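Local coordinates for pyridine synthase TbtD (Thermobispora bispora, PDB 5WA3), which probably forms the central pyridine ring of a thiopeptide by a formal [4+2] cycloaddition between two dehydroalanines of the precursor peptide, at residues W11-D16 with L56-S61; V15-G20 with G81-R86; S163-A168 with L328-H333. All blocks are in the same frame, centred on the assembly; numbering follows the deposited sequence.

How the interactions relate
Strand 9-16, near the N terminus, opens two of the contacts. In interaction 1 it pairs with strand 55-62 and closes a loop that holds helix 22-35 and strand 44-49. Interaction 2 sets out from the end of the same strand, with V15 and D16 in common, and reaches further along the chain to the C-terminal end of helix 64-85, tying sheet to helix. Interaction 3 follows in series, after both loops have closed. It joins the start of helix 164-178 to the turn between helices 309-327 and 332-350, closing a long, mostly helical loop. Its centre lies about 23 Å from that of interaction 1 and 22 Å from that of interaction 2, and it touches neither.

Interaction 1 of 3, residues W11-D16 with L56-S61; sequences WRFRVD and LRIYVS
W11-D16 and L56-S61 are neighbouring antiparallel strands at the middle of a four-stranded sheet, with strand 123-128 beyond the first and strand 44-49 beyond the second. Three hydrogen-bonded pairs, W11-V60, F13-I58 and V15-L56, each contribute two backbone bonds; F13 N reaches I58 O at 2.8 Å, and the six bonds alternate with CA-H...O contacts such as R12 CA to I58 O. The side chains of these pairs share one face of the sheet, which helix 64-85 covers at W11 and F13. F13 CB and I58 CB lie 4.1 Å apart. The F13 ring presents its edge to V60, F13 CE2 lying 4.3 Å from V60 CG1. V15 CG2 and I58 CD1 meet at 3.8 Å, the two branches crossing at a slant. V60 O lies at the edge of the W11 indole, near its plane, and W11 NE1 is held by the carbonyl of T62.

The other face carries R12, R14, R57 and Y59. With R12 CG beside the backbone N (chi1 -56°), the aliphatic part of R12 slants across the Y59 ring, R12 CG being 3.8 Å from Y59 CE1. The guanidinium is turned 50° from the ring plane, and Y45 meets the same ring from strand 44-49. An extended chain lets R14 grip D16 side-on: R14 NE reaches D16 OD2 at 2.7 Å and R14 NH2 reaches D16 OD1 at 3.0 Å. S118 also bonds D16 OD2, so the carboxylate is fixed from more than one direction. The strand order 44-49, 55-62, 9-16, 123-128, with helices 22-35 and 64-85 inserted between strands, is that of a ferredoxin-like βαββαβ sandwich, in which these two strands are the central pair.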
# COMPACT_ATOMS: atom_id res chain seq x y z
N TRP A 11 -2.06 -2.14 19.49
CA TRP A 11 -1.27 -1.18 20.18
C TRP A 11 -0.61 -0.34 19.11
O TRP A 11 -0.24 -0.86 18.04
CB TRP A 11 -0.27 -1.89 21.11
CG TRP A 11 -0.99 -2.63 22.24
CD1 TRP A 11 -1.33 -3.95 22.27
CD2 TRP A 11 -1.48 -2.07 23.47
NE1 TRP A 11 -1.98 -4.25 23.43
CE2 TRP A 11 -2.10 -3.11 24.18
CE3 TRP A 11 -1.46 -0.79 24.03
CZ2 TRP A 11 -2.68 -2.91 25.43
CZ3 TRP A 11 -2.04 -0.59 25.29
CH2 TRP A 11 -2.63 -1.65 25.97
N ARG A 12 -0.43 0.94 19.40
CA ARG A 12 -0.04 1.89 18.38
C ARG A 12 1.23 2.64 18.77
O ARG A 12 1.31 3.23 19.85
CB ARG A 12 -1.22 2.85 18.14
CG ARG A 12 -2.54 2.14 17.76
CD ARG A 12 -3.78 3.04 17.64
NE ARG A 12 -3.89 3.97 18.76
CZ ARG A 12 -4.63 5.07 18.76
NH1 ARG A 12 -5.39 5.39 17.72
NH2 ARG A 12 -4.60 5.85 19.84
N PHE A 13 2.23 2.60 17.88
CA PHE A 13 3.40 3.49 17.97
C PHE A 13 3.61 4.44 16.82
O PHE A 13 3.38 4.10 15.67
CB PHE A 13 4.67 2.67 18.07
CG PHE A 13 4.71 1.82 19.26
CD1 PHE A 13 5.16 2.33 20.45
CD2 PHE A 13 4.23 0.52 19.22
CE1 PHE A 13 5.16 1.56 21.59
CE2 PHE A 13 4.25 -0.26 20.34
CZ PHE A 13 4.71 0.26 21.53
N ARG A 14 4.14 5.61 17.14
CA ARG A 14 4.56 6.63 16.18
C ARG A 14 6.10 6.73 16.07
O ARG A 14 6.79 7.01 17.07
CB ARG A 14 4.02 7.96 16.70
CG ARG A 14 4.23 9.14 15.80
CD ARG A 14 3.91 10.45 16.51
NE ARG A 14 4.25 11.51 15.57
CZ ARG A 14 3.47 11.99 14.61
NH1 ARG A 14 2.22 11.61 14.47
NH2 ARG A 14 3.95 12.91 13.80
N VAL A 15 6.63 6.56 14.86
CA VAL A 15 8.06 6.86 14.56
C VAL A 15 8.25 8.09 13.67
O VAL A 15 8.12 7.98 12.47
CB VAL A 15 8.73 5.69 13.81
CG1 VAL A 15 10.24 5.88 13.79
CG2 VAL A 15 8.28 4.37 14.42
N ASP A 16 8.53 9.25 14.22
CA ASP A 16 8.85 10.41 13.39
C ASP A 16 10.18 10.28 12.57
O ASP A 16 11.25 9.94 13.10
CB ASP A 16 8.88 11.64 14.25
CG ASP A 16 7.50 12.09 14.67
OD1 ASP A 16 6.92 13.00 14.02
OD2 ASP A 16 6.97 11.54 15.64
N LEU A 56 5.96 7.12 10.66
CA LEU A 56 5.39 5.76 10.48
C LEU A 56 4.43 5.51 11.64
O LEU A 56 4.62 6.05 12.69
CB LEU A 56 6.45 4.70 10.45
CG LEU A 56 6.81 4.07 9.13
CD1 LEU A 56 7.69 2.88 9.39
CD2 LEU A 56 5.59 3.58 8.37
N ARG A 57 3.37 4.77 11.39
CA ARG A 57 2.38 4.39 12.41
C ARG A 57 2.59 2.88 12.52
O ARG A 57 2.65 2.16 11.50
CB ARG A 57 0.96 4.80 11.98
CG ARG A 57 0.38 6.01 12.72
CD ARG A 57 -0.11 7.14 11.79
NE ARG A 57 -1.54 7.15 11.52
CZ ARG A 57 -2.38 8.19 11.63
NH1 ARG A 57 -2.00 9.40 11.98
NH2 ARG A 57 -3.66 8.00 11.38
N ILE A 58 2.84 2.39 13.74
CA ILE A 58 3.05 0.93 13.93
C ILE A 58 1.92 0.32 14.73
O ILE A 58 1.60 0.80 15.82
CB ILE A 58 4.38 0.61 14.57
CG1 ILE A 58 5.49 0.78 13.52
CG2 ILE A 58 4.36 -0.83 15.05
CD1 ILE A 58 6.91 0.82 14.05
N TYR A 59 1.33 -0.73 14.13
CA TYR A 59 0.21 -1.45 14.69
C TYR A 59 0.69 -2.87 15.06
O TYR A 59 1.38 -3.56 14.27
CB TYR A 59 -0.97 -1.47 13.69
CG TYR A 59 -1.51 -0.07 13.38
CD1 TYR A 59 -2.32 0.58 14.29
CD2 TYR A 59 -1.18 0.60 12.18
CE1 TYR A 59 -2.81 1.85 14.02
CE2 TYR A 59 -1.67 1.86 11.90
CZ TYR A 59 -2.48 2.49 12.82
OH TYR A 59 -2.95 3.78 12.59
N VAL A 60 0.36 -3.30 16.28
CA VAL A 60 0.77 -4.64 16.74
C VAL A 60 -0.20 -5.23 17.78
O VAL A 60 -0.58 -4.55 18.75
CB VAL A 60 2.25 -4.64 17.22
CG1 VAL A 60 2.62 -3.32 17.87
CG2 VAL A 60 2.53 -5.78 18.17
N SER A 61 -0.59 -6.49 17.54
CA SER A 61 -1.65 -7.19 18.30
C SER A 61 -1.12 -8.10 19.45
O SER A 61 -0.63 -9.20 19.19
CB SER A 61 -2.48 -8.02 17.33
OG SER A 61 -3.69 -8.40 17.94

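Interaction 2 of 3, residues V15-G20 with G81-R86; sequences VDYHAG and GYLRAR
Y17, just past the end of strand 9-16, anchors the sheet to the closing turn of helix 64-85 in the ferredoxin-like part of the fold. Its ring is directed at the helix end by CG standing anti to the backbone N (chi1 -153°), which carries the hydroxyl between Y82 and R86. Two hydrogen bonds meet there: Y82 OH donates to Y17 OH at 2.6 Å, and Y17 OH donates in turn to R86 O at 2.7 Å, lying in the plane of that carbonyl. R86 is the first residue to leave the helical conformation, and it is its backbone that is gripped, although R86 CB also comes near the hydroxyl.

The two tyrosine rings stand steeply to each other, their planes 78° apart, and Y82 CE1 lies 3.5 Å from Y17 CZ. L83 CD1 rests over one face of the Y17 ring, 4.1 Å from Y17 CD1, whereas G20 CA lies over the opposite face. Further up the strand, L83 CD2 meets V15 CG1 at 3.9 Å. Y82 also packs on helix 22-35, through D24, L25 and D28, so both helices of the sandwich converge on this point. Because Y17 OH accepts one bond and gives another, the chain from Y82 to R86 O is cooperative in sense: donation by Y82 would tend to strengthen the bond to the carbonyl, and together the two fix the hydroxyl's orientation.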
# COMPACT_ATOMS: atom_id res chain seq x y z
N VAL A 15 6.63 6.56 14.86
CA VAL A 15 8.06 6.86 14.56
C VAL A 15 8.25 8.09 13.67
O VAL A 15 8.12 7.98 12.47
CB VAL A 15 8.73 5.69 13.81
CG1 VAL A 15 10.24 5.88 13.79
CG2 VAL A 15 8.28 4.37 14.42
N ASP A 16 8.53 9.25 14.22
CA ASP A 16 8.85 10.41 13.39
C ASP A 16 10.18 10.28 12.57
O ASP A 16 11.25 9.94 13.10
CB ASP A 16 8.88 11.64 14.25
CG ASP A 16 7.50 12.09 14.67
OD1 ASP A 16 6.92 13.00 14.02
OD2 ASP A 16 6.97 11.54 15.64
N TYR A 17 10.08 10.51 11.27
CA TYR A 17 11.21 10.54 10.32
C TYR A 17 10.79 11.47 9.15
O TYR A 17 10.31 11.05 8.09
CB TYR A 17 11.48 9.13 9.83
CG TYR A 17 12.89 8.78 9.40
CD1 TYR A 17 14.03 9.27 10.03
CD2 TYR A 17 13.07 7.83 8.41
CE1 TYR A 17 15.28 8.89 9.62
CE2 TYR A 17 14.32 7.42 8.01
CZ TYR A 17 15.42 7.95 8.59
OH TYR A 17 16.61 7.44 8.13
N HIS A 18 10.95 12.74 9.41
CA HIS A 18 10.41 13.78 8.62
C HIS A 18 11.01 13.92 7.21
O HIS A 18 10.31 14.31 6.27
CB HIS A 18 10.61 15.09 9.34
CG HIS A 18 9.89 15.21 10.63
ND1 HIS A 18 10.00 16.34 11.43
CD2 HIS A 18 9.01 14.38 11.25
CE1 HIS A 18 9.20 16.20 12.49
NE2 HIS A 18 8.60 15.02 12.41
N ALA A 19 12.28 13.59 7.04
CA ALA A 19 13.00 13.97 5.81
C ALA A 19 13.98 12.97 5.26
O ALA A 19 14.72 13.30 4.35
CB ALA A 19 13.71 15.29 6.03
N GLY A 20 13.98 11.77 5.77
CA GLY A 20 15.03 10.85 5.40
C GLY A 20 14.32 9.70 4.77
O GLY A 20 13.10 9.64 4.85
N GLY A 81 17.81 2.54 17.15
CA GLY A 81 19.20 2.37 16.82
C GLY A 81 19.43 2.89 15.46
O GLY A 81 20.36 3.68 15.24
N TYR A 82 18.54 2.44 14.55
CA TYR A 82 18.38 3.00 13.21
C TYR A 82 18.21 4.53 13.26
O TYR A 82 19.02 5.28 12.71
CB TYR A 82 17.25 2.33 12.43
CG TYR A 82 17.19 2.99 11.06
CD1 TYR A 82 16.51 4.20 10.89
CD2 TYR A 82 17.91 2.48 9.98
CE1 TYR A 82 16.49 4.84 9.69
CE2 TYR A 82 17.90 3.13 8.77
CZ TYR A 82 17.18 4.31 8.62
OH TYR A 82 17.12 4.98 7.42
N LEU A 83 17.19 5.04 13.95
CA LEU A 83 17.16 6.50 14.13
C LEU A 83 18.51 7.19 14.49
O LEU A 83 18.82 8.26 13.96
CB LEU A 83 16.08 6.90 15.12
CG LEU A 83 14.67 7.18 14.58
CD1 LEU A 83 14.35 6.62 13.19
CD2 LEU A 83 13.65 6.68 15.57
N ARG A 84 19.31 6.62 15.39
CA ARG A 84 20.53 7.32 15.83
C ARG A 84 21.68 7.24 14.79
O ARG A 84 22.44 8.19 14.66
CB ARG A 84 20.96 6.81 17.18
CG ARG A 84 20.20 7.43 18.35
CD ARG A 84 20.90 7.12 19.69
NE ARG A 84 21.33 5.71 19.72
CZ ARG A 84 20.55 4.67 20.03
NH1 ARG A 84 19.28 4.84 20.43
NH2 ARG A 84 21.06 3.43 19.97
N ALA A 85 21.76 6.11 14.07
CA ALA A 85 22.63 5.90 12.91
C ALA A 85 22.36 6.78 11.67
O ALA A 85 23.30 7.26 11.03
CB ALA A 85 22.55 4.44 12.46
N ARG A 86 21.08 6.91 11.30
CA ARG A 86 20.66 7.53 10.04
C ARG A 86 19.57 8.54 10.33
O ARG A 86 18.49 8.44 9.80
CB ARG A 86 20.10 6.46 9.07
CG ARG A 86 21.11 5.42 8.57
CD ARG A 86 22.01 5.92 7.45
NE ARG A 86 22.50 4.79 6.65
CZ ARG A 86 23.72 4.22 6.73
NH1 ARG A 86 24.67 4.68 7.56
NH2 ARG A 86 23.99 3.17 5.93

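Interaction 3 of 3, residues S163-A168 with L328-H333; sequences SLPTIA and LGLTPH
L164 and L330 lead a contact in which no flat side-chain group takes part; its planar surface is a peptide unit. L164 CD2 sits over one face of the peptide joining G329 to L330, 3.8 Å from L330 N, and also approaches L328 O at 3.6 Å. The P165 ring takes a marginal part, its CD coming 4.3 Å from L330 CD1.

The rest is methyl packing. A first torsion of 173° swings CG of L164 away from the backbone N, and the side chain reaches out from the first turn of helix 164-178 to fork over the 328-330 turn: its CD1 meets L328 CB at 4.1 Å, and its CD2 meets L330 CD1 at 4.0 Å. L330 is forked too, for its second methyl, CD2, rests against A168 CB one turn further along the helix. L330 thus fills the groove between L164 and A168, and L325 of helix 309-327 backs both A168 and L330. V158 of helix 135-159 lies against L164, and V151 of the same helix against L328.

The turn itself is shaped by its own ends. G329, with positive phi, closes helix 309-327 in a Schellman motif, and T331 is the N-cap of helix 332-350, its side chain capping a backbone N while its own N bonds Q334 OE1, much as in a capping box. Schellman motif and N-cap, two residues apart, make a short interhelical turn packed against the start of helix 164-178 in the helical part of the chain.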
# COMPACT_ATOMS: atom_id res chain seq x y z
N SER A 163 12.59 -0.65 -10.58
CA SER A 163 11.69 0.52 -10.68
C SER A 163 10.33 0.30 -9.99
O SER A 163 9.66 -0.78 -10.15
CB SER A 163 11.48 0.93 -12.15
OG SER A 163 10.38 1.82 -12.31
N LEU A 164 9.93 1.31 -9.22
CA LEU A 164 8.76 1.14 -8.35
C LEU A 164 7.45 1.20 -9.11
O LEU A 164 6.55 0.36 -8.84
CB LEU A 164 8.77 2.11 -7.15
CG LEU A 164 7.47 2.04 -6.35
CD1 LEU A 164 7.26 0.66 -5.70
CD2 LEU A 164 7.47 3.18 -5.36
N PRO A 165 7.31 2.21 -10.01
CA PRO A 165 6.26 2.24 -11.04
C PRO A 165 6.00 0.89 -11.71
O PRO A 165 4.86 0.39 -11.68
CB PRO A 165 6.79 3.26 -12.01
CG PRO A 165 7.38 4.31 -11.09
CD PRO A 165 7.90 3.57 -9.88
N THR A 166 7.06 0.26 -12.23
CA THR A 166 6.92 -1.11 -12.78
C THR A 166 6.36 -2.17 -11.85
O THR A 166 5.76 -3.11 -12.32
CB THR A 166 8.27 -1.62 -13.23
OG1 THR A 166 8.95 -0.59 -13.96
CG2 THR A 166 8.12 -2.92 -14.08
N ILE A 167 6.64 -2.06 -10.54
CA ILE A 167 6.17 -3.06 -9.55
C ILE A 167 4.71 -2.76 -9.30
O ILE A 167 3.87 -3.70 -9.29
CB ILE A 167 6.99 -3.03 -8.23
CG1 ILE A 167 8.46 -3.40 -8.48
CG2 ILE A 167 6.41 -3.97 -7.16
CD1 ILE A 167 9.41 -2.80 -7.45
N ALA A 168 4.39 -1.47 -9.09
CA ALA A 168 2.97 -1.04 -9.09
C ALA A 168 2.18 -1.64 -10.28
O ALA A 168 1.05 -2.15 -10.13
CB ALA A 168 2.86 0.47 -9.10
N LEU A 328 4.13 1.09 -0.10
CA LEU A 328 5.42 0.99 -0.80
C LEU A 328 5.98 2.33 -1.24
O LEU A 328 7.06 2.36 -1.88
CB LEU A 328 5.34 0.13 -2.07
CG LEU A 328 4.66 -1.24 -1.97
CD1 LEU A 328 4.55 -1.98 -3.30
CD2 LEU A 328 5.39 -2.09 -0.95
N GLY A 329 5.27 3.43 -0.95
CA GLY A 329 5.77 4.80 -1.20
C GLY A 329 5.45 5.44 -2.57
O GLY A 329 5.98 6.51 -2.86
N LEU A 330 4.64 4.77 -3.41
CA LEU A 330 4.02 5.35 -4.64
C LEU A 330 3.07 6.50 -4.32
O LEU A 330 2.21 6.32 -3.46
CB LEU A 330 3.19 4.25 -5.32
CG LEU A 330 2.98 4.30 -6.82
CD1 LEU A 330 4.33 4.30 -7.56
CD2 LEU A 330 2.13 3.11 -7.24
N THR A 331 3.19 7.67 -4.96
CA THR A 331 2.20 8.80 -4.73
C THR A 331 0.85 8.46 -5.36
O THR A 331 0.76 7.57 -6.24
CB THR A 331 2.65 10.14 -5.31
OG1 THR A 331 2.81 10.05 -6.74
CG2 THR A 331 3.96 10.55 -4.71
N PRO A 332 -0.22 9.14 -4.93
CA PRO A 332 -1.49 8.96 -5.68
C PRO A 332 -1.33 9.26 -7.20
O PRO A 332 -1.64 8.40 -8.04
CB PRO A 332 -2.43 9.96 -5.01
CG PRO A 332 -1.86 10.16 -3.63
CD PRO A 332 -0.38 10.04 -3.79
N HIS A 333 -0.73 10.42 -7.54
CA HIS A 333 -0.39 10.69 -8.94
C HIS A 333 0.20 9.48 -9.69
O HIS A 333 -0.29 9.10 -10.75
CB HIS A 333 0.53 11.90 -9.06
CG HIS A 333 0.75 12.37 -10.48
ND1 HIS A 333 -0.04 13.34 -11.07
CD2 HIS A 333 1.69 12.04 -11.40
CE1 HIS A 333 0.41 13.58 -12.29
NE2 HIS A 333 1.46 12.80 -12.52